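Local coordinates for protein transcriptional regulator (PDB 2O0Y) that probably binds DNA as a transcription factor of the IclR family, pairing a winged helix-turn-helix domain with a C-terminal domain related to the GAF fold, at residues P37-L41 with R71-S77; A64-L68 with G79-L83; A150-I156 with Q195-R201; G204-F210 with L223-T229. All coordinates share one frame; numbering follows the deposited sequence.

Contact 1: P37-L41 with R71-S77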
loop_
_atom_site.group_PDB
_atom_site.type_symbol
_atom_site.label_atom_id
_atom_site.label_comp_id
_atom_site.label_asym_id
_atom_site.label_seq_id
_atom_site.Cartn_x
_atom_site.Cartn_y
_atom_site.Cartn_z
ATOM N N PRO B 37 -6.731 5.858 -13.698
ATOM C CA PRO B 37 -6.492 4.638 -12.907
ATOM C C PRO B 37 -7.175 3.380 -13.496
ATOM O O PRO B 37 -6.743 2.239 -13.183
ATOM C CB PRO B 37 -7.055 4.997 -11.521
ATOM C CG PRO B 37 -8.100 6.047 -11.814
ATOM C CD PRO B 37 -7.559 6.842 -12.970
ATOM N N THR B 38 -8.207 3.562 -14.344
ATOM C CA THR B 38 -8.837 2.423 -15.025
ATOM C C THR B 38 -8.909 2.751 -16.495
ATOM O O THR B 38 -8.937 3.929 -16.855
ATOM C CB THR B 38 -10.273 2.119 -14.511
ATOM O OG1 THR B 38 -11.123 3.187 -14.918
ATOM C CG2 THR B 38 -10.325 2.051 -12.952
ATOM N N ARG B 39 -8.920 1.722 -17.356
ATOM C CA ARG B 39 -9.012 1.896 -18.830
ATOM C C ARG B 39 -9.920 0.825 -19.345
ATOM O O ARG B 39 -9.836 -0.323 -18.853
ATOM C CB ARG B 39 -7.630 1.637 -19.448
ATOM C CG ARG B 39 -6.583 2.714 -19.076
ATOM C CD ARG B 39 -6.953 4.077 -19.694
ATOM N NE ARG B 39 -5.806 4.984 -19.667
ATOM C CZ ARG B 39 -5.691 6.102 -20.333
ATOM N NH1 ARG B 39 -6.709 6.578 -21.065
ATOM N NH2 ARG B 39 -4.549 6.796 -20.212
ATOM N N SER B 40 -10.747 1.159 -20.335
ATOM C CA SER B 40 -11.598 0.197 -21.025
ATOM C C SER B 40 -10.765 -0.451 -22.103
ATOM O O SER B 40 -9.703 0.049 -22.497
ATOM C CB SER B 40 -12.728 0.921 -21.709
ATOM O OG SER B 40 -12.167 1.767 -22.714
ATOM N N LEU B 41 -11.264 -1.532 -22.656
ATOM C CA LEU B 41 -10.537 -2.192 -23.723
ATOM C C LEU B 41 -10.301 -1.216 -24.914
ATOM O O LEU B 41 -9.217 -1.190 -25.504
ATOM C CB LEU B 41 -11.353 -3.452 -24.177
ATOM C CG LEU B 41 -10.898 -4.204 -25.435
ATOM C CD1 LEU B 41 -9.494 -4.810 -25.182
ATOM C CD2 LEU B 41 -11.940 -5.282 -25.792
ATOM N N ARG B 71 -13.422 -4.761 -14.271
ATOM C CA ARG B 71 -14.449 -4.222 -13.370
ATOM C C ARG B 71 -15.866 -4.267 -13.983
ATOM O O ARG B 71 -16.033 -4.443 -15.186
ATOM C CB ARG B 71 -14.131 -2.801 -12.991
ATOM C CG ARG B 71 -12.748 -2.625 -12.369
ATOM C CD ARG B 71 -12.293 -1.230 -12.592
ATOM N NE ARG B 71 -13.316 -0.256 -12.214
ATOM C CZ ARG B 71 -13.354 0.393 -11.052
ATOM N NH1 ARG B 71 -12.419 0.172 -10.115
ATOM N NH2 ARG B 71 -14.330 1.266 -10.827
ATOM N N ALA B 72 -16.879 -4.053 -13.163
ATOM C CA ALA B 72 -18.265 -4.206 -13.609
ATOM C C ALA B 72 -18.635 -3.177 -14.689
ATOM O O ALA B 72 -19.335 -3.515 -15.645
ATOM C CB ALA B 72 -19.201 -4.107 -12.424
ATOM N N ASP B 73 -18.156 -1.937 -14.522
ATOM C CA ASP B 73 -18.318 -0.866 -15.512
ATOM C C ASP B 73 -17.540 -1.100 -16.803
ATOM O O ASP B 73 -17.311 -0.156 -17.536
ATOM C CB ASP B 73 -17.903 0.512 -14.935
ATOM C CG ASP B 73 -16.419 0.581 -14.503
ATOM O OD1 ASP B 73 -15.557 -0.162 -15.034
ATOM O OD2 ASP B 73 -16.103 1.412 -13.620
ATOM N N GLY B 74 -17.116 -2.341 -17.063
ATOM C CA GLY B 74 -16.426 -2.702 -18.320
ATOM C C GLY B 74 -14.933 -2.366 -18.398
ATOM O O GLY B 74 -14.215 -2.831 -19.322
ATOM N N SER B 75 -14.459 -1.534 -17.469
ATOM C CA SER B 75 -13.101 -1.105 -17.486
ATOM C C SER B 75 -12.188 -2.066 -16.703
ATOM O O SER B 75 -12.666 -3.009 -16.049
ATOM C CB SER B 75 -12.999 0.365 -17.036
ATOM O OG SER B 75 -13.047 0.509 -15.633
ATOM N N TYR B 76 -10.875 -1.816 -16.775
ATOM C CA TYR B 76 -9.870 -2.589 -16.078
ATOM C C TYR B 76 -9.129 -1.660 -15.167
ATOM O O TYR B 76 -8.864 -0.509 -15.582
ATOM C CB TYR B 76 -8.855 -3.181 -17.084
ATOM C CG TYR B 76 -9.513 -4.164 -18.010
ATOM C CD1 TYR B 76 -10.047 -3.757 -19.218
ATOM C CD2 TYR B 76 -9.660 -5.491 -17.647
ATOM C CE1 TYR B 76 -10.706 -4.679 -20.063
ATOM C CE2 TYR B 76 -10.300 -6.402 -18.474
ATOM C CZ TYR B 76 -10.795 -5.988 -19.691
ATOM O OH TYR B 76 -11.438 -6.917 -20.512
ATOM N N SER B 77 -8.748 -2.138 -13.967
ATOM C CA SER B 77 -7.764 -1.427 -13.160
ATOM C C SER B 77 -6.527 -2.307 -13.090
ATOM O O SER B 77 -6.575 -3.475 -13.540
ATOM C CB SER B 77 -8.253 -1.213 -11.708
ATOM O OG SER B 77 -8.442 -2.456 -11.105
HETATM O O HOH W 1 -13.658 -2.498 -21.858
#
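Thr-38, Arg-39 and Ser-40 run antiparallel to Ser-75, Tyr-76 and Ser-77 in the three-stranded sheet of the winged helix-turn-helix domain, where a short strand before the second helix pairs with the returning strand of the wing. Strand 75-78, the middle one, pairs on its other side with strand 68-70. Arg-39 and Tyr-76 form the one well-made hydrogen-bonded pair between the segments. Arg-39 N gives its hydrogen to Tyr-76 O at 2.9 Å, and Tyr-76 N gives its own to Arg-39 O at 2.8 Å. Thr-38 CA makes a bent CA-H...O contact with Tyr-76 O. Arg-39 O lies in the plane of the Tyr-76 ring, at its edge, and Leu-41 CB approaches the same ring at CE1. Beyond the pairing, Arg-39 turns its guanidinium to Leu-31 and Glu-43. Ser-40, the N-cap of helix 41-48, gives its N-H to Glu-43 OE1.

The polar groups of the type I turn from Arg-71 to Gly-74, closed by Gly-74 N to Arg-71 O, are met mostly from within. Asp-73 OD1 accepts from Ser-75 N at 3.0 Å, closing an Asx turn, and from Ser-75 OG at 2.7 Å, which sits between its own N and carbonyl carbon (chi1 80°). OD2 keeps a weak salt bridge with Arg-71 NH2, and Thr-38 CG2 rests over one face of that guanidinium, offset toward its rim. A water completes the set, accepting from Leu-41 N at 2.7 Å and donating to Gly-74 O at 2.6 Å.

Contact 2: A64-L68 with G79-L83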
loop_
_atom_site.group_PDB
_atom_site.type_symbol
_atom_site.label_atom_id
_atom_site.label_comp_id
_atom_site.label_asym_id
_atom_site.label_seq_id
_atom_site.Cartn_x
_atom_site.Cartn_y
_atom_site.Cartn_z
ATOM N N ALA B 64 -5.781 -13.128 -15.945
ATOM C CA ALA B 64 -5.580 -14.442 -15.366
ATOM C C ALA B 64 -4.511 -14.413 -14.286
ATOM O O ALA B 64 -4.560 -15.155 -13.334
ATOM C CB ALA B 64 -5.213 -15.440 -16.440
ATOM N N ARG B 65 -3.533 -13.540 -14.451
ATOM C CA ARG B 65 -2.451 -13.441 -13.496
ATOM C C ARG B 65 -2.661 -12.340 -12.423
ATOM O O ARG B 65 -1.759 -12.086 -11.625
ATOM C CB ARG B 65 -1.156 -13.144 -14.251
ATOM C CG ARG B 65 0.077 -13.521 -13.489
ATOM C CD ARG B 65 0.277 -15.103 -13.410
ATOM N NE ARG B 65 1.433 -15.304 -12.556
ATOM C CZ ARG B 65 2.653 -15.586 -12.979
ATOM N NH1 ARG B 65 2.905 -15.768 -14.291
ATOM N NH2 ARG B 65 3.620 -15.709 -12.085
ATOM N N SER B 66 -3.825 -11.685 -12.438
ATOM C CA SER B 66 -4.172 -10.591 -11.490
ATOM C C SER B 66 -3.366 -9.335 -11.625
ATOM O O SER B 66 -3.397 -8.498 -10.725
ATOM C CB SER B 66 -4.179 -11.090 -10.049
ATOM O OG SER B 66 -5.286 -11.975 -9.928
ATOM N N VAL B 67 -2.700 -9.159 -12.761
ATOM C CA VAL B 67 -1.949 -7.917 -13.097
ATOM C C VAL B 67 -2.988 -6.884 -13.423
ATOM O O VAL B 67 -2.772 -5.718 -13.170
ATOM C CB VAL B 67 -0.938 -8.188 -14.301
ATOM C CG1 VAL B 67 -0.559 -6.923 -15.155
ATOM C CG2 VAL B 67 0.319 -8.948 -13.820
ATOM N N LEU B 68 -4.109 -7.300 -14.046
ATOM C CA LEU B 68 -5.206 -6.379 -14.267
ATOM C C LEU B 68 -6.431 -7.021 -13.669
ATOM O O LEU B 68 -6.415 -8.232 -13.441
ATOM C CB LEU B 68 -5.469 -6.170 -15.747
ATOM C CG LEU B 68 -4.412 -5.442 -16.549
ATOM C CD1 LEU B 68 -4.956 -5.330 -18.015
ATOM C CD2 LEU B 68 -4.120 -4.017 -16.034
ATOM N N GLY B 79 -4.400 -4.863 -11.100
ATOM C CA GLY B 79 -5.040 -5.886 -10.240
ATOM C C GLY B 79 -4.185 -6.234 -9.043
ATOM O O GLY B 79 -3.116 -5.674 -8.835
ATOM N N PRO B 80 -4.691 -7.119 -8.182
ATOM C CA PRO B 80 -4.086 -7.345 -6.855
ATOM C C PRO B 80 -2.678 -7.870 -6.912
ATOM O O PRO B 80 -1.903 -7.687 -5.968
ATOM C CB PRO B 80 -4.999 -8.440 -6.249
ATOM C CG PRO B 80 -6.294 -8.333 -7.007
ATOM C CD PRO B 80 -5.942 -7.886 -8.410
ATOM N N GLU B 81 -2.300 -8.481 -8.052
ATOM C CA GLU B 81 -0.899 -8.910 -8.192
ATOM C C GLU B 81 0.048 -7.815 -7.857
ATOM O O GLU B 81 1.094 -8.014 -7.245
ATOM C CB GLU B 81 -0.633 -9.403 -9.618
ATOM C CG GLU B 81 0.855 -9.682 -9.992
ATOM C CD GLU B 81 1.389 -11.024 -9.581
ATOM O OE1 GLU B 81 0.715 -11.713 -8.814
ATOM O OE2 GLU B 81 2.544 -11.380 -9.981
HETATM N N MSE B 82 -0.286 -6.608 -8.315
HETATM C CA MSE B 82 0.697 -5.533 -8.213
HETATM C C MSE B 82 0.970 -5.176 -6.747
HETATM O O MSE B 82 1.958 -4.549 -6.423
HETATM C CB MSE B 82 0.205 -4.273 -8.993
HETATM C CG MSE B 82 -0.240 -4.518 -10.429
HETATM SE SE MSE B 82 1.324 -5.260 -11.415
HETATM C CE MSE B 82 2.508 -3.917 -10.834
ATOM N N LEU B 83 0.037 -5.512 -5.871
ATOM C CA LEU B 83 0.132 -5.198 -4.432
ATOM C C LEU B 83 1.224 -6.021 -3.785
ATOM O O LEU B 83 1.658 -5.731 -2.669
ATOM C CB LEU B 83 -1.213 -5.510 -3.740
ATOM C CG LEU B 83 -2.435 -4.699 -4.186
ATOM C CD1 LEU B 83 -3.668 -5.163 -3.383
ATOM C CD2 LEU B 83 -2.171 -3.141 -3.914
HETATM O O HOH W 2 0.204 -14.340 -10.154
#
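Glu-81 swings CG opposite its own backbone N (chi1 171°) and then bends at chi2 (83°), which lays its aliphatic part against the backbone of Arg-65 and Ser-66 and against CG2 of Val-67, 3.9 Å from Glu-81 CG. Ser-66 takes positive phi (67°) to end helix 52-64 in a Schellman motif, and the turned chain offers two successive carbonyls to the segment that follows the wing. Ser-66 O accepts from Glu-81 N at 2.9 Å, and Val-67 O accepts from Gly-79 N at 2.8 Å. Gly-79 lies so close under Ser-66 O and Leu-68 O that a beta carbon would collide with them.

At the polar end, a water accepts from Arg-65 NE and lies 3.0 Å from Glu-81 OE1, to which it can donate, while OE1 also has a salt bridge to Arg-84. Cut back to an alanine, Glu-81 would probably leave Arg-84 without its carboxylate, the water link to Arg-65 broken and a gap beside Val-67. Because Arg-65 NH2 forms salt bridges with Asp-27 and Glu-30 of the second subunit, the chemistry implies that this backbone-held junction also presents charge to the dimer interface.

Contact 3: A150-I156 with Q195-R201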
loop_
_atom_site.group_PDB
_atom_site.type_symbol
_atom_site.label_atom_id
_atom_site.label_comp_id
_atom_site.label_asym_id
_atom_site.label_seq_id
_atom_site.Cartn_x
_atom_site.Cartn_y
_atom_site.Cartn_z
ATOM N N ALA B 150 -0.222 18.424 16.587
ATOM C CA ALA B 150 0.849 19.173 17.242
ATOM C C ALA B 150 2.075 19.328 16.323
ATOM O O ALA B 150 2.506 18.355 15.719
ATOM C CB ALA B 150 1.283 18.458 18.550
ATOM N N GLY B 151 2.614 20.538 16.234
ATOM C CA GLY B 151 3.896 20.809 15.553
ATOM C C GLY B 151 3.723 21.367 14.138
ATOM O O GLY B 151 2.614 21.372 13.576
ATOM N N ALA B 152 4.831 21.847 13.568
ATOM C CA ALA B 152 4.841 22.579 12.306
ATOM C C ALA B 152 4.546 21.677 11.113
ATOM O O ALA B 152 3.772 22.056 10.257
ATOM C CB ALA B 152 6.200 23.250 12.092
ATOM N N ALA B 153 5.185 20.510 11.050
ATOM C CA ALA B 153 5.008 19.583 9.931
ATOM C C ALA B 153 3.538 19.208 9.783
ATOM O O ALA B 153 3.018 19.206 8.666
ATOM C CB ALA B 153 5.845 18.346 10.120
ATOM N N GLY B 154 2.859 18.887 10.891
ATOM C CA GLY B 154 1.456 18.474 10.809
ATOM C C GLY B 154 0.578 19.508 10.101
ATOM O O GLY B 154 -0.251 19.170 9.259
ATOM N N LYS B 155 0.718 20.785 10.470
ATOM C CA LYS B 155 -0.055 21.844 9.825
ATOM C C LYS B 155 0.331 22.096 8.354
ATOM O O LYS B 155 -0.482 22.556 7.573
ATOM C CB LYS B 155 0.021 23.135 10.647
ATOM C CG LYS B 155 -0.862 23.056 11.910
ATOM C CD LYS B 155 -0.658 24.272 12.856
ATOM C CE LYS B 155 0.277 23.958 14.039
ATOM N NZ LYS B 155 -0.360 23.082 15.123
ATOM N N ILE B 156 1.573 21.803 7.981
ATOM C CA ILE B 156 1.970 21.887 6.566
ATOM C C ILE B 156 1.298 20.734 5.807
ATOM O O ILE B 156 0.681 20.961 4.789
ATOM C CB ILE B 156 3.508 21.872 6.371
ATOM C CG1 ILE B 156 4.142 23.191 6.898
ATOM C CG2 ILE B 156 3.883 21.601 4.886
ATOM C CD1 ILE B 156 3.806 24.422 6.047
ATOM N N GLN B 195 5.431 27.090 8.393
ATOM C CA GLN B 195 4.984 27.043 9.789
ATOM C C GLN B 195 6.186 27.107 10.719
ATOM O O GLN B 195 7.135 26.379 10.534
ATOM C CB GLN B 195 4.240 25.728 10.052
ATOM C CG GLN B 195 2.832 25.661 9.431
ATOM C CD GLN B 195 1.822 26.386 10.237
ATOM O OE1 GLN B 195 2.130 26.826 11.327
ATOM N NE2 GLN B 195 0.590 26.509 9.718
ATOM N N LEU B 196 6.123 27.967 11.731
ATOM C CA LEU B 196 7.178 28.053 12.738
ATOM C C LEU B 196 6.458 28.065 14.087
ATOM O O LEU B 196 5.723 29.002 14.367
ATOM C CB LEU B 196 8.008 29.338 12.517
ATOM C CG LEU B 196 8.935 29.754 13.668
ATOM C CD1 LEU B 196 10.051 28.752 13.829
ATOM C CD2 LEU B 196 9.512 31.091 13.300
ATOM N N VAL B 197 6.619 26.993 14.866
ATOM C CA VAL B 197 5.846 26.818 16.096
ATOM C C VAL B 197 6.805 26.477 17.245
ATOM O O VAL B 197 7.887 25.897 17.008
ATOM C CB VAL B 197 4.836 25.644 15.946
ATOM C CG1 VAL B 197 3.949 25.824 14.707
ATOM C CG2 VAL B 197 5.552 24.358 15.840
ATOM N N HIS B 198 6.393 26.781 18.472
ATOM C CA HIS B 198 7.225 26.524 19.673
ATOM C C HIS B 198 6.442 25.777 20.752
ATOM O O HIS B 198 5.362 26.202 21.122
ATOM C CB HIS B 198 7.706 27.843 20.267
ATOM C CG HIS B 198 8.315 28.783 19.273
ATOM N ND1 HIS B 198 9.624 28.676 18.845
ATOM C CD2 HIS B 198 7.800 29.864 18.642
ATOM C CE1 HIS B 198 9.885 29.649 17.987
ATOM N NE2 HIS B 198 8.795 30.390 17.856
ATOM N N GLY B 199 6.966 24.668 21.250
ATOM C CA GLY B 199 6.392 24.047 22.443
ATOM C C GLY B 199 5.037 23.391 22.212
ATOM O O GLY B 199 4.279 23.174 23.150
ATOM N N GLU B 200 4.747 23.030 20.963
ATOM C CA GLU B 200 3.502 22.342 20.692
ATOM C C GLU B 200 3.631 20.862 20.952
ATOM O O GLU B 200 2.811 20.314 21.671
ATOM C CB GLU B 200 3.027 22.600 19.260
ATOM C CG GLU B 200 2.368 23.943 19.113
ATOM C CD GLU B 200 1.666 24.108 17.769
ATOM O OE1 GLU B 200 1.548 23.119 17.011
ATOM O OE2 GLU B 200 1.245 25.235 17.473
ATOM N N ARG B 201 4.677 20.238 20.388
ATOM C CA ARG B 201 4.931 18.814 20.527
ATOM C C ARG B 201 5.346 18.448 21.949
ATOM O O ARG B 201 4.839 17.481 22.540
ATOM C CB ARG B 201 6.037 18.379 19.547
ATOM C CG ARG B 201 5.670 18.423 18.056
ATOM C CD ARG B 201 6.907 18.348 17.134
ATOM N NE ARG B 201 8.079 17.712 17.748
ATOM C CZ ARG B 201 9.302 18.250 17.768
ATOM N NH1 ARG B 201 9.539 19.422 17.168
ATOM N NH2 ARG B 201 10.315 17.611 18.360
HETATM O O HOH W 3 7.200 21.542 15.700
HETATM O O HOH W 4 -0.085 25.190 7.253
#
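Gln-195, which buries the most surface here, packs along helix 152-157, against Ala-152, Lys-155 and Ile-156. Its CB meets the methyl of Ala-152, with Gln-195 CB and Ala-152 CB 3.8 Å apart. Gln-195 CG slides past the end of Ile-156, 3.7 Å from Ile-156 CD1. A bend at chi2 (-80°) then carries the amide across Lys-155 at about a right angle, and Gln-195 NE2 comes within 3.5 Å of Lys-155 CB. That NE2 donates to a water, which in turn donates to Lys-155 O, and it also donates to Lys-185 O of helix 178-192.

Bends at chi3 and chi4 fold the Lys-155 chain past Val-197 to Glu-200, whose side chain comes from the opposite direction. Lys-155 NZ and Glu-200 OE1 make a salt bridge of 2.7 Å on the syn side of the carboxylate. The same oxygen uses its anti lone pair to take the hydrogen of Gly-151 N at 2.9 Å, with an N-H...O angle of 160°. Two donors thus grip OE1 and would be expected to hold the carboxylate from turning. Gly-151 is the N-cap residue; at its positive phi a beta carbon would press on the carbonyl O of Ala-150, and it would also run into Arg-201 CG. Val-197 CG2 fills in beside Ala-152 N at 3.5 Å.

A short helix thus packs on edge strand 195-198 of a six-stranded antiparallel sheet, running roughly antiparallel to it (145°), as expected of the GAF-like C-terminal domain of IclR regulators.

Contact 4: G204-F210 with L223-T229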
loop_
_atom_site.group_PDB
_atom_site.type_symbol
_atom_site.label_atom_id
_atom_site.label_comp_id
_atom_site.label_asym_id
_atom_site.label_seq_id
_atom_site.Cartn_x
_atom_site.Cartn_y
_atom_site.Cartn_z
ATOM N N GLY B 204 10.211 22.781 25.275
ATOM C CA GLY B 204 11.591 22.892 24.869
ATOM C C GLY B 204 11.844 22.564 23.414
ATOM O O GLY B 204 12.985 22.653 22.980
ATOM N N SER B 205 10.820 22.167 22.648
ATOM C CA SER B 205 11.005 21.883 21.214
ATOM C C SER B 205 10.337 22.928 20.329
ATOM O O SER B 205 9.383 23.597 20.764
ATOM C CB SER B 205 10.496 20.494 20.845
ATOM O OG SER B 205 9.121 20.397 21.195
ATOM N N SER B 206 10.880 23.131 19.126
ATOM C CA SER B 206 10.336 24.079 18.147
ATOM C C SER B 206 10.516 23.443 16.806
ATOM O O SER B 206 11.309 22.521 16.662
ATOM C CB SER B 206 11.061 25.445 18.124
ATOM O OG SER B 206 10.841 26.202 19.292
ATOM N N GLY B 207 9.796 23.947 15.818
ATOM C CA GLY B 207 9.850 23.336 14.496
ATOM C C GLY B 207 9.593 24.388 13.450
ATOM O O GLY B 207 8.796 25.314 13.669
ATOM N N LEU B 208 10.301 24.302 12.331
ATOM C CA LEU B 208 9.974 25.140 11.169
ATOM C C LEU B 208 9.722 24.143 10.035
ATOM O O LEU B 208 10.572 23.291 9.791
ATOM C CB LEU B 208 11.187 25.994 10.814
ATOM C CG LEU B 208 11.263 26.723 9.466
ATOM C CD1 LEU B 208 10.167 27.813 9.324
ATOM C CD2 LEU B 208 12.639 27.345 9.382
ATOM N N SER B 209 8.606 24.272 9.317
ATOM C CA SER B 209 8.274 23.359 8.213
ATOM C C SER B 209 7.910 24.104 6.936
ATOM O O SER B 209 7.196 25.099 6.978
ATOM C CB SER B 209 7.088 22.462 8.587
ATOM O OG SER B 209 7.009 21.304 7.728
ATOM N N PHE B 210 8.425 23.652 5.790
ATOM C CA PHE B 210 8.038 24.218 4.485
ATOM C C PHE B 210 7.357 23.094 3.688
ATOM O O PHE B 210 7.755 21.936 3.814
ATOM C CB PHE B 210 9.284 24.700 3.697
ATOM C CG PHE B 210 9.672 26.125 4.004
ATOM C CD1 PHE B 210 10.346 26.435 5.173
ATOM C CD2 PHE B 210 9.331 27.157 3.138
ATOM C CE1 PHE B 210 10.698 27.769 5.490
ATOM C CE2 PHE B 210 9.686 28.479 3.450
ATOM C CZ PHE B 210 10.363 28.768 4.615
ATOM N N LEU B 223 9.146 19.649 4.507
ATOM C CA LEU B 223 10.545 19.677 4.854
ATOM C C LEU B 223 10.672 20.418 6.196
ATOM O O LEU B 223 10.338 21.611 6.289
ATOM C CB LEU B 223 11.333 20.415 3.786
ATOM C CG LEU B 223 12.852 20.505 4.006
ATOM C CD1 LEU B 223 13.494 19.090 3.801
ATOM C CD2 LEU B 223 13.497 21.455 3.026
ATOM N N THR B 224 11.195 19.748 7.224
ATOM C CA THR B 224 11.047 20.268 8.555
ATOM C C THR B 224 12.356 20.311 9.381
ATOM O O THR B 224 13.049 19.313 9.464
ATOM C CB THR B 224 10.001 19.426 9.287
ATOM O OG1 THR B 224 8.790 19.422 8.495
ATOM C CG2 THR B 224 9.668 20.009 10.667
ATOM N N LEU B 225 12.613 21.443 10.065
ATOM C CA LEU B 225 13.674 21.526 11.103
ATOM C C LEU B 225 13.023 21.363 12.461
ATOM O O LEU B 225 11.998 21.953 12.697
ATOM C CB LEU B 225 14.315 22.915 11.080
ATOM C CG LEU B 225 14.977 23.453 9.822
ATOM C CD1 LEU B 225 15.632 24.769 10.187
ATOM C CD2 LEU B 225 16.037 22.469 9.293
ATOM N N GLY B 226 13.572 20.542 13.353
ATOM C CA GLY B 226 13.082 20.513 14.736
ATOM C C GLY B 226 14.278 20.519 15.628
ATOM O O GLY B 226 15.309 19.906 15.297
ATOM N N GLY B 227 14.165 21.214 16.753
ATOM C CA GLY B 227 15.257 21.258 17.694
ATOM C C GLY B 227 14.870 22.010 18.931
ATOM O O GLY B 227 13.703 22.324 19.129
ATOM N N PRO B 228 15.859 22.313 19.782
ATOM C CA PRO B 228 15.605 23.060 21.000
ATOM C C PRO B 228 15.133 24.486 20.732
ATOM O O PRO B 228 15.684 25.173 19.875
ATOM C CB PRO B 228 16.963 23.042 21.711
ATOM C CG PRO B 228 17.956 22.748 20.649
ATOM C CD PRO B 228 17.268 21.908 19.659
ATOM N N THR B 229 14.106 24.925 21.464
ATOM C CA THR B 229 13.532 26.284 21.296
ATOM C C THR B 229 14.604 27.369 21.434
ATOM O O THR B 229 14.589 28.375 20.719
ATOM C CB THR B 229 12.418 26.473 22.314
ATOM O OG1 THR B 229 11.374 25.579 21.939
ATOM C CG2 THR B 229 11.900 27.940 22.377
HETATM O O HOH W 5 9.452 25.530 23.943
#
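The beta hairpin of strands 205-213 and 219-228, in the antiparallel sheet of the GAF-like domain, is zipped along this contact by three hydrogen-bonded pairs: Ser-206 with Gly-227, Leu-208 with Leu-225, and Phe-210 with Leu-223. Each pair makes two backbone bonds; Leu-225 N meets Leu-208 O at 2.8 Å, nearly in line with the carbonyl. CA-H groups add to the ladder, Gly-207 CA lying 3.1 Å from Leu-225 O.

The two faces differ in character. On one, Leu-208 and Leu-225 lie side by side and point the same way, with Leu-208 CD2 4.0 Å from Leu-225 CD1. On the other, Ser-209 and Thr-224 form a non-hydrogen-bonded pair bridged by their side chains: Ser-209 OG, placed opposite its backbone N (chi1 -162°), hydrogen-bonds Thr-224 OG1 at 2.7 Å. A valine at Thr-224 would probably leave the buried Ser-209 OG without this hydroxyl partner.

Where strand 219-228 ends beside the start of strand 205-213, Thr-229 fastens the two. Its N donates to Gly-204 O at 3.0 Å, and Thr-229 OG1 hydrogen-bonds Ser-206 OG at 2.8 Å. A water links Thr-229 OG1 to Gly-204 N, and Ser-206 OG is also hydrogen-bonded to His-198 ND1.

Strand 205-213 has strand 195-198 along its other edge, while strand 219-228 is flanked by strand 113-120. Helix 237-254 covers the side of Phe-210 and Leu-225, and helix 152-157 rests on that of Ser-209 and Thr-224.

Overall arrangement
Two domains divide the four contacts. Contacts 1 and 2 sit together in the winged helix-turn-helix part, centres about 13 Å apart, and touch where Ser-77 packs on Leu-68; both reach the second subunit, contact 2 far more. Contacts 3 and 4 lie in the C-terminal domain, with centres about 7 Å apart and more than 40 Å from those of the other pair. Contact 1 is a surface contact, and the other three are buried. Contacts 3 and 4 share one sheet through neighbouring strands. Contact 4 is chiefly a backbone ladder, contact 3 a helix-on-strand joint with a charged clasp, contact 1 a short pairing with a polar turn, and contact 2 a meeting of loop carbonyls.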